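PDB 6CC2: cell division control protein 45 cdc45 putative from Entamoeba histolytica, which probably supports DNA replication as the Cdc45 component of the eukaryotic replicative helicase, and belongs with the RecJ-like DHH phosphoesterases. Local coordinates for residues V56-L64 against I512-F520; I106-K114 against D174-V185. All coordinates share one frame; numbering follows the deposited sequence. Where two conformers were deposited one is given.

Interaction 1 of 2, residues V56-L64 against I512-F520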
loop_
_atom_site.group_PDB
_atom_site.type_symbol
_atom_site.label_atom_id
_atom_site.label_comp_id
_atom_site.label_asym_id
_atom_site.label_seq_id
_atom_site.Cartn_x
_atom_site.Cartn_y
_atom_site.Cartn_z
ATOM N N VAL A 56 -15.202 9.222 -4.216
ATOM C CA VAL A 56 -14.695 10.292 -3.376
ATOM C C VAL A 56 -13.373 9.835 -2.780
ATOM O O VAL A 56 -13.337 9.149 -1.765
ATOM C CB VAL A 56 -15.693 10.663 -2.266
ATOM C CG1 VAL A 56 -15.146 11.802 -1.426
ATOM C CG2 VAL A 56 -17.042 11.029 -2.863
ATOM N N PRO A 57 -12.259 10.203 -3.388
ATOM C CA PRO A 57 -10.951 9.835 -2.796
ATOM C C PRO A 57 -10.699 10.647 -1.532
ATOM O O PRO A 57 -10.678 11.873 -1.573
ATOM C CB PRO A 57 -9.944 10.164 -3.900
ATOM C CG PRO A 57 -10.750 10.224 -5.168
ATOM C CD PRO A 57 -12.092 10.796 -4.732
ATOM N N VAL A 58 -10.508 9.958 -0.408
ATOM C CA VAL A 58 -10.293 10.623 0.880
ATOM C C VAL A 58 -8.922 10.252 1.414
ATOM O O VAL A 58 -8.530 9.082 1.378
ATOM C CB VAL A 58 -11.379 10.259 1.916
ATOM C CG1 VAL A 58 -12.717 10.858 1.488
ATOM C CG2 VAL A 58 -11.477 8.731 2.107
ATOM N N ASN A 59 -8.227 11.262 1.945
ATOM C CA ASN A 59 -6.887 11.110 2.491
ATOM C C ASN A 59 -6.850 11.086 4.018
ATOM O O ASN A 59 -5.812 10.729 4.581
ATOM C CB ASN A 59 -5.986 12.251 1.975
ATOM C CG ASN A 59 -6.558 13.646 2.253
ATOM O OD1 ASN A 59 -7.773 13.889 2.155
ATOM N ND2 ASN A 59 -5.672 14.588 2.574
ATOM N N ASN A 60 -7.939 11.468 4.685
ATOM C CA ASN A 60 -8.023 11.465 6.144
ATOM C C ASN A 60 -9.493 11.582 6.524
ATOM O O ASN A 60 -10.362 11.781 5.668
ATOM C CB ASN A 60 -7.172 12.582 6.748
ATOM C CG ASN A 60 -7.556 13.948 6.226
ATOM O OD1 ASN A 60 -8.726 14.374 6.341
ATOM N ND2 ASN A 60 -6.574 14.672 5.665
ATOM N N TYR A 61 -9.772 11.475 7.829
ATOM C CA TYR A 61 -11.163 11.492 8.259
ATOM C C TYR A 61 -11.769 12.885 8.263
ATOM O O TYR A 61 -13.007 13.018 8.208
ATOM C CB TYR A 61 -11.311 10.849 9.636
ATOM C CG TYR A 61 -11.167 9.357 9.597
ATOM C CD1 TYR A 61 -12.045 8.578 8.867
ATOM C CD2 TYR A 61 -10.158 8.717 10.286
ATOM C CE1 TYR A 61 -11.922 7.211 8.813
ATOM C CE2 TYR A 61 -10.020 7.341 10.252
ATOM C CZ TYR A 61 -10.918 6.584 9.514
ATOM O OH TYR A 61 -10.785 5.223 9.435
ATOM N N GLU A 62 -10.943 13.930 8.329
ATOM C CA GLU A 62 -11.464 15.282 8.219
ATOM C C GLU A 62 -12.091 15.501 6.850
ATOM O O GLU A 62 -13.174 16.095 6.738
ATOM C CB GLU A 62 -10.351 16.301 8.466
ATOM C CG GLU A 62 -9.621 16.131 9.783
ATOM C CD GLU A 62 -8.591 17.226 10.013
ATOM O OE1 GLU A 62 -8.790 18.350 9.501
ATOM O OE2 GLU A 62 -7.582 16.958 10.700
ATOM N N THR A 63 -11.398 15.071 5.792
ATOM C CA THR A 63 -11.931 15.193 4.440
ATOM C C THR A 63 -13.201 14.364 4.280
ATOM O O THR A 63 -14.223 14.852 3.757
ATOM C CB THR A 63 -10.876 14.752 3.423
ATOM O OG1 THR A 63 -9.769 15.654 3.487
ATOM C CG2 THR A 63 -11.449 14.747 2.005
ATOM N N LEU A 64 -13.151 13.111 4.734
ATOM C CA LEU A 64 -14.331 12.257 4.692
ATOM C C LEU A 64 -15.518 12.963 5.336
ATOM O O LEU A 64 -16.601 13.043 4.747
ATOM C CB LEU A 64 -14.026 10.923 5.384
ATOM C CG LEU A 64 -15.144 9.873 5.281
ATOM C CD1 LEU A 64 -14.583 8.454 5.346
ATOM C CD2 LEU A 64 -16.181 10.052 6.368
ATOM N N ILE A 512 -0.159 21.611 11.626
ATOM C CA ILE A 512 -0.168 20.332 10.905
ATOM C C ILE A 512 -0.523 20.671 9.459
ATOM O O ILE A 512 -1.681 20.884 9.132
ATOM C CB ILE A 512 -1.141 19.331 11.519
ATOM C CG1 ILE A 512 -0.636 18.824 12.870
ATOM C CG2 ILE A 512 -1.316 18.128 10.593
ATOM C CD1 ILE A 512 -0.676 19.844 13.975
ATOM N N LEU A 513 0.498 20.782 8.605
ATOM C CA LEU A 513 0.286 21.195 7.221
ATOM C C LEU A 513 -0.489 20.147 6.431
ATOM O O LEU A 513 -1.267 20.494 5.530
ATOM C CB LEU A 513 1.637 21.460 6.559
ATOM C CG LEU A 513 2.397 22.734 6.941
ATOM C CD1 LEU A 513 2.361 23.006 8.428
ATOM C CD2 LEU A 513 3.844 22.632 6.460
ATOM N N GLN A 514 -0.297 18.878 6.759
ATOM C CA GLN A 514 -0.952 17.788 6.059
ATOM C C GLN A 514 -1.099 16.620 7.028
ATOM O O GLN A 514 -0.275 16.421 7.916
ATOM C CB GLN A 514 -0.156 17.308 4.837
ATOM C CG GLN A 514 0.316 18.388 3.892
ATOM C CD GLN A 514 1.189 17.828 2.780
ATOM O OE1 GLN A 514 1.305 16.609 2.620
ATOM N NE2 GLN A 514 1.805 18.714 2.007
ATOM N N LYS A 515 -2.154 15.843 6.844
ATOM C CA LYS A 515 -2.253 14.591 7.569
ATOM C C LYS A 515 -2.936 13.578 6.671
ATOM O O LYS A 515 -3.799 13.919 5.858
ATOM C CB LYS A 515 -3.010 14.750 8.893
ATOM C CG LYS A 515 -4.503 14.906 8.791
ATOM C CD LYS A 515 -5.160 14.850 10.177
ATOM C CE LYS A 515 -5.019 13.469 10.817
ATOM N NZ LYS A 515 -5.719 13.373 12.130
ATOM N N SER A 516 -2.510 12.343 6.804
ATOM C CA SER A 516 -3.140 11.224 6.133
ATOM C C SER A 516 -3.649 10.268 7.205
ATOM O O SER A 516 -3.653 10.582 8.395
ATOM C CB SER A 516 -2.158 10.545 5.185
ATOM O OG SER A 516 -1.240 9.786 5.929
ATOM N N PHE A 517 -4.029 9.072 6.791
ATOM C CA PHE A 517 -4.427 8.059 7.769
ATOM C C PHE A 517 -3.221 7.489 8.539
ATOM O O PHE A 517 -3.426 6.865 9.582
ATOM C CB PHE A 517 -5.178 6.929 7.075
ATOM C CG PHE A 517 -6.499 7.343 6.522
ATOM C CD1 PHE A 517 -7.604 7.546 7.361
ATOM C CD2 PHE A 517 -6.681 7.534 5.155
ATOM C CE1 PHE A 517 -8.807 7.922 6.864
ATOM C CE2 PHE A 517 -7.910 7.918 4.650
ATOM C CZ PHE A 517 -8.979 8.115 5.497
ATOM N N ASP A 518 -1.982 7.654 8.038
ATOM C CA ASP A 518 -0.826 7.115 8.751
ATOM C C ASP A 518 0.377 8.062 8.823
ATOM O O ASP A 518 1.497 7.606 9.135
ATOM C CB ASP A 518 -0.360 5.791 8.101
ATOM C CG ASP A 518 -0.054 5.944 6.620
ATOM O OD1 ASP A 518 0.154 7.086 6.156
ATOM O OD2 ASP A 518 -0.037 4.926 5.907
ATOM N N SER A 519 0.192 9.352 8.569
ATOM C CA SER A 519 1.321 10.255 8.552
ATOM C C SER A 519 0.856 11.676 8.825
ATOM O O SER A 519 -0.314 12.018 8.651
ATOM C CB SER A 519 2.053 10.191 7.206
ATOM O OG SER A 519 1.239 10.731 6.172
ATOM N N PHE A 520 1.815 12.508 9.197
ATOM C CA PHE A 520 1.591 13.909 9.514
ATOM C C PHE A 520 2.771 14.725 8.997
ATOM O O PHE A 520 3.901 14.247 8.954
ATOM C CB PHE A 520 1.480 14.158 11.036
ATOM C CG PHE A 520 0.544 13.236 11.732
ATOM C CD1 PHE A 520 0.951 11.967 12.100
ATOM C CD2 PHE A 520 -0.763 13.637 12.025
ATOM C CE1 PHE A 520 0.079 11.103 12.740
ATOM C CE2 PHE A 520 -1.629 12.780 12.674
ATOM C CZ PHE A 520 -1.206 11.505 13.026
#
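Asn60 makes the polar link through its side-chain amide: ND2 donates to Lys515 O at 2.9 Å in a nearly straight bond (164°). The acceptor lies in the amide plane, but the donor stands above the plane of the Lys515 carbonyl. Asn60 OD1 takes Thr63 N at 2.8 Å, capping the start of helix 61-71. A chi1 of 57°, with CG between the backbone N and carbonyl carbon, lets OD1 turn back to Thr63 N while ND2 points across to the carbonyl at the end of strand 514-515. Ser516 OG accepts from Asp518 N, an ST turn. Beside it, Ser516 CA comes within 3.1 Å of Asn59 O as a CA-H...O contact. Glu62 crosses Lys515 at about a right angle, with OE2 3.3 Å from Lys515 CD; the opposite charges, Glu62 OE2 and Lys515 NZ, stay 4.3 Å apart, beyond a salt bridge. Phe517 carries the packing. Its CE1 edge points at the middle of the Tyr61 face, a T-shaped pair with planes at 82°, the Tyr61 ring being tethered through OH to Ala86 N. Asn60 CA lies over one Phe517 face in a CH-pi contact. The contact thus seats the turn of an antiparallel hairpin, strands 514-515 and 519-525, against a capped helix start.

Interaction 2 of 2, residues I106-K114 against D174-V185. With EDO (1,2-ethanediol), chain E.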
loop_
_atom_site.group_PDB
_atom_site.type_symbol
_atom_site.label_atom_id
_atom_site.label_comp_id
_atom_site.label_asym_id
_atom_site.label_seq_id
_atom_site.Cartn_x
_atom_site.Cartn_y
_atom_site.Cartn_z
ATOM N N ILE A 106 -16.612 -1.358 3.991
ATOM C CA ILE A 106 -15.791 -2.496 3.601
ATOM C C ILE A 106 -14.357 -2.110 3.976
ATOM O O ILE A 106 -13.708 -1.346 3.264
ATOM C CB ILE A 106 -15.897 -2.824 2.118
ATOM C CG1 ILE A 106 -17.336 -3.075 1.706
ATOM C CG2 ILE A 106 -15.057 -4.081 1.785
ATOM C CD1 ILE A 106 -17.523 -3.283 0.198
ATOM N N ASP A 107 -13.872 -2.631 5.094
ATOM C CA ASP A 107 -12.602 -2.164 5.676
ATOM C C ASP A 107 -11.842 -3.379 6.185
ATOM O O ASP A 107 -12.420 -4.263 6.825
ATOM C CB ASP A 107 -12.890 -1.171 6.813
ATOM C CG ASP A 107 -11.657 -0.503 7.350
ATOM O OD1 ASP A 107 -10.534 -0.875 6.932
ATOM O OD2 ASP A 107 -11.791 0.406 8.211
ATOM N N SER A 108 -10.545 -3.423 5.903
ATOM C CA SER A 108 -9.723 -4.546 6.335
ATOM C C SER A 108 -9.179 -4.400 7.757
ATOM O O SER A 108 -8.661 -5.381 8.300
ATOM C CB SER A 108 -8.539 -4.738 5.372
ATOM O OG SER A 108 -7.646 -3.628 5.434
ATOM N N HIS A 109 -9.284 -3.213 8.360
ATOM C CA HIS A 109 -8.833 -3.035 9.739
ATOM C C HIS A 109 -9.675 -3.857 10.706
ATOM O O HIS A 109 -10.885 -3.995 10.528
ATOM C CB HIS A 109 -8.933 -1.561 10.145
ATOM C CG HIS A 109 -7.985 -0.663 9.415
ATOM N ND1 HIS A 109 -8.281 -0.103 8.189
ATOM C CD2 HIS A 109 -6.744 -0.223 9.745
ATOM C CE1 HIS A 109 -7.261 0.640 7.792
ATOM N NE2 HIS A 109 -6.319 0.587 8.721
ATOM N N ARG A 110 -9.029 -4.393 11.741
ATOM C CA ARG A 110 -9.725 -5.089 12.823
ATOM C C ARG A 110 -9.069 -4.720 14.147
ATOM O O ARG A 110 -7.882 -4.378 14.176
ATOM C CB ARG A 110 -9.676 -6.619 12.659
ATOM C CG ARG A 110 -10.365 -7.150 11.412
ATOM C CD ARG A 110 -11.883 -7.097 11.545
ATOM N NE ARG A 110 -12.506 -7.854 10.451
ATOM C CZ ARG A 110 -12.607 -7.408 9.202
ATOM N NH1 ARG A 110 -13.145 -8.175 8.270
ATOM N NH2 ARG A 110 -12.150 -6.203 8.883
ATOM N N PRO A 111 -9.809 -4.796 15.263
ATOM C CA PRO A 111 -11.252 -5.076 15.360
ATOM C C PRO A 111 -12.119 -3.923 14.866
ATOM O O PRO A 111 -11.674 -2.786 14.801
ATOM C CB PRO A 111 -11.472 -5.301 16.850
ATOM C CG PRO A 111 -10.399 -4.499 17.507
ATOM C CD PRO A 111 -9.204 -4.653 16.598
ATOM N N PHE A 112 -13.365 -4.222 14.515
ATOM C CA PHE A 112 -14.336 -3.167 14.262
ATOM C C PHE A 112 -14.621 -2.385 15.544
ATOM O O PHE A 112 -14.572 -2.925 16.656
ATOM C CB PHE A 112 -15.627 -3.766 13.734
ATOM C CG PHE A 112 -15.517 -4.382 12.372
ATOM C CD1 PHE A 112 -14.932 -3.691 11.319
ATOM C CD2 PHE A 112 -16.034 -5.642 12.135
ATOM C CE1 PHE A 112 -14.852 -4.259 10.057
ATOM C CE2 PHE A 112 -15.958 -6.213 10.875
ATOM C CZ PHE A 112 -15.369 -5.530 9.845
ATOM N N ASN A 113 -14.922 -1.101 15.385
ATOM C CA ASN A 113 -15.386 -0.305 16.519
ATOM C C ASN A 113 -16.684 -0.884 17.079
ATOM O O ASN A 113 -17.615 -1.184 16.334
ATOM C CB ASN A 113 -15.590 1.149 16.091
ATOM C CG ASN A 113 -16.203 2.002 17.193
ATOM O OD1 ASN A 113 -17.414 2.045 17.354
ATOM N ND2 ASN A 113 -15.357 2.685 17.955
ATOM N N LYS A 114 -16.745 -1.026 18.405
ATOM C CA LYS A 114 -17.878 -1.708 19.026
ATOM C C LYS A 114 -19.184 -0.970 18.778
ATOM O O LYS A 114 -20.241 -1.600 18.622
ATOM C CB LYS A 114 -17.624 -1.896 20.515
ATOM C CG LYS A 114 -16.648 -3.032 20.823
ATOM C CD LYS A 114 -16.192 -3.021 22.280
ATOM C CE LYS A 114 -17.348 -3.245 23.242
ATOM N NZ LYS A 114 -16.899 -3.186 24.661
ATOM N N ASP A 174 -9.807 1.756 16.883
ATOM C CA ASP A 174 -9.617 0.501 17.588
ATOM C C ASP A 174 -8.750 -0.477 16.812
ATOM O O ASP A 174 -8.544 -1.601 17.278
ATOM C CB ASP A 174 -10.975 -0.149 17.882
ATOM C CG ASP A 174 -11.778 0.629 18.911
ATOM O OD1 ASP A 174 -11.164 1.272 19.790
ATOM O OD2 ASP A 174 -13.024 0.595 18.842
ATOM N N GLY A 175 -8.231 -0.074 15.655
ATOM C CA GLY A 175 -7.536 -1.019 14.797
ATOM C C GLY A 175 -6.277 -1.566 15.453
ATOM O O GLY A 175 -5.503 -0.834 16.074
ATOM N N GLU A 176 -6.089 -2.886 15.319
ATOM C CA GLU A 176 -4.909 -3.564 15.834
ATOM C C GLU A 176 -4.243 -4.476 14.819
ATOM O O GLU A 176 -3.100 -4.863 15.031
ATOM C CB GLU A 176 -5.244 -4.400 17.090
ATOM C CG GLU A 176 -5.746 -3.584 18.270
ATOM C CD GLU A 176 -6.107 -4.448 19.470
ATOM O OE1 GLU A 176 -5.664 -5.617 19.527
ATOM O OE2 GLU A 176 -6.841 -3.956 20.355
ATOM N N PHE A 177 -4.911 -4.842 13.738
ATOM C CA PHE A 177 -4.312 -5.693 12.719
ATOM C C PHE A 177 -5.184 -5.603 11.474
ATOM O O PHE A 177 -6.194 -4.898 11.459
ATOM C CB PHE A 177 -4.166 -7.143 13.204
ATOM C CG PHE A 177 -5.448 -7.768 13.651
ATOM C CD1 PHE A 177 -5.891 -7.601 14.939
ATOM C CD2 PHE A 177 -6.222 -8.501 12.760
ATOM C CE1 PHE A 177 -7.072 -8.166 15.352
ATOM C CE2 PHE A 177 -7.404 -9.078 13.197
ATOM C CZ PHE A 177 -7.820 -8.896 14.469
ATOM N N TYR A 178 -4.757 -6.293 10.413
ATOM C CA TYR A 178 -5.431 -6.282 9.130
ATOM C C TYR A 178 -5.934 -7.679 8.799
ATOM O O TYR A 178 -5.217 -8.676 8.988
ATOM C CB TYR A 178 -4.526 -5.788 7.989
ATOM C CG TYR A 178 -3.996 -4.396 8.217
ATOM C CD1 TYR A 178 -2.850 -4.186 8.995
ATOM C CD2 TYR A 178 -4.624 -3.303 7.691
ATOM C CE1 TYR A 178 -2.378 -2.929 9.221
ATOM C CE2 TYR A 178 -4.140 -2.026 7.902
ATOM C CZ TYR A 178 -3.014 -1.851 8.680
ATOM O OH TYR A 178 -2.526 -0.577 8.898
ATOM N N SER A 179 -7.177 -7.739 8.324
ATOM C CA SER A 179 -7.809 -8.986 7.920
ATOM C C SER A 179 -8.030 -8.992 6.412
ATOM O O SER A 179 -7.233 -8.422 5.650
ATOM C CB SER A 179 -9.109 -9.172 8.697
ATOM O OG SER A 179 -9.630 -10.493 8.509
ATOM N N GLU A 180 -9.133 -9.593 5.974
ATOM C CA GLU A 180 -9.351 -9.849 4.554
ATOM C C GLU A 180 -9.277 -8.597 3.686
ATOM O O GLU A 180 -9.809 -7.532 4.021
ATOM C CB GLU A 180 -10.721 -10.514 4.378
ATOM C CG GLU A 180 -10.960 -11.120 3.026
ATOM C CD GLU A 180 -12.159 -12.041 3.039
ATOM O OE1 GLU A 180 -13.207 -11.625 3.576
ATOM O OE2 GLU A 180 -12.041 -13.180 2.537
ATOM N N SER A 181 -8.646 -8.754 2.523
ATOM C CA SER A 181 -8.554 -7.683 1.525
ATOM C C SER A 181 -9.932 -7.132 1.198
ATOM O O SER A 181 -10.896 -7.884 1.116
ATOM C CB SER A 181 -7.893 -8.261 0.261
ATOM O OG SER A 181 -8.422 -7.747 -0.924
ATOM N N VAL A 182 -10.017 -5.813 1.018
ATOM C CA VAL A 182 -11.311 -5.210 0.688
ATOM C C VAL A 182 -11.734 -5.577 -0.734
ATOM O O VAL A 182 -12.941 -5.713 -1.038
ATOM C CB VAL A 182 -11.311 -3.689 0.910
ATOM C CG1 VAL A 182 -11.160 -3.376 2.403
ATOM C CG2 VAL A 182 -10.182 -2.987 0.102
ATOM N N GLY A 183 -10.785 -5.734 -1.636
ATOM C CA GLY A 183 -11.107 -6.266 -2.953
ATOM C C GLY A 183 -11.654 -7.674 -2.906
ATOM O O GLY A 183 -12.537 -8.033 -3.695
ATOM N N ARG A 184 -11.159 -8.487 -1.974
ATOM C CA ARG A 184 -11.664 -9.841 -1.821
ATOM C C ARG A 184 -13.127 -9.839 -1.379
ATOM O O ARG A 184 -13.919 -10.682 -1.818
ATOM C CB ARG A 184 -10.791 -10.594 -0.811
ATOM C CG ARG A 184 -11.327 -11.900 -0.377
ATOM C CD ARG A 184 -11.311 -12.942 -1.497
ATOM N NE ARG A 184 -11.570 -14.276 -0.958
ATOM C CZ ARG A 184 -10.622 -15.120 -0.557
ATOM N NH1 ARG A 184 -9.341 -14.789 -0.652
ATOM N NH2 ARG A 184 -10.956 -16.303 -0.073
ATOM N N VAL A 185 -13.505 -8.892 -0.514
ATOM C CA VAL A 185 -14.896 -8.790 -0.091
ATOM C C VAL A 185 -15.785 -8.424 -1.274
ATOM O O VAL A 185 -16.887 -8.965 -1.428
ATOM C CB VAL A 185 -15.042 -7.775 1.055
ATOM C CG1 VAL A 185 -16.534 -7.554 1.380
ATOM C CG2 VAL A 185 -14.311 -8.245 2.289
HETATM C C1 EDO E . -4.604 -12.800 9.514
HETATM O O1 EDO E . -5.146 -11.874 10.467
HETATM C C2 EDO E . -4.905 -12.324 8.096
HETATM O O2 EDO E . -4.327 -11.034 7.873
HETATM O O HOH W 1 -12.071 -7.199 5.574
HETATM O O HOH W 2 -3.811 1.355 7.707
HETATM O O HOH W 3 -13.531 -2.594 19.511
HETATM O O HOH W 4 -14.628 -0.513 20.303
#
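Arg110 and Phe177 pair in a two-stranded antiparallel ribbon, strands 109-110 and 177-178, with a classic beta bulge where Glu176 and Phe177 both face Arg110. Asp107, Ser108 and His109 probably correspond to the DHH motif of the RecJ-like phosphoesterases. Backbone bonds set the register: Arg110 N donates to Phe177 O, and Arg110 O receives both Phe177 N and Glu176 N, the latter at 2.6 Å. Ser179 N donates to Ser108 O at 2.8 Å. Side-chain bonds stiffen the first segment. Asp107 OD1 takes His109 ND1 on its syn lone pair at 2.7 Å and accepts His109 N from above the carboxylate plane, an Asx turn, while Asp107 OD2 is bonded by Gly87 N. A bend at chi2 (-74°) turns the Arg110 guanidinium back toward its own backbone, where NH2 meets both Asp107 O and His109 O. That guanidinium is sandwiched between Phe112 CZ and Ser179 CB. Among the rings, Arg110 CB rests over the Phe177 face in a CH-pi contact, 3.8 Å from the ring centroid. His109 and Tyr178 run side by side on the other face of the ribbon, their planes oblique at 49°. Apolar packing follows at the helix start, where Ile106 CG2 meets Val182 CB and Val185 CB. Three groups share one water: it donates to Asp107 O and Glu180 O and accepts from Arg110 NH1. A second bridges His109 NE2 at 2.8 Å to Tyr178 OH at 2.6 Å.

Overall arrangement
Interaction 2 lies wholly between the two halves of interaction 1 along the chain; their centres are 19 Å apart and their nearest atoms about 5 Å. Both start from the same six-stranded parallel sheet: interaction 1 at its edge strand 53-57, interaction 2 where strand 102-106 ends. The loop following strand 77-83 serves both, since Ala86 holds Tyr61 while Asp84, Gly87 and Ser88 bond residues of the 106-114 and 174-185 segments. Interaction 1 joins this sheet region to the mixed sheet containing strands 514-515 and 519-525, and so bridges two sheets from distant parts of the chain, whereas interaction 2 stays at the parallel sheet, tying the end of strand 102-106 to the flanking helix 182-192.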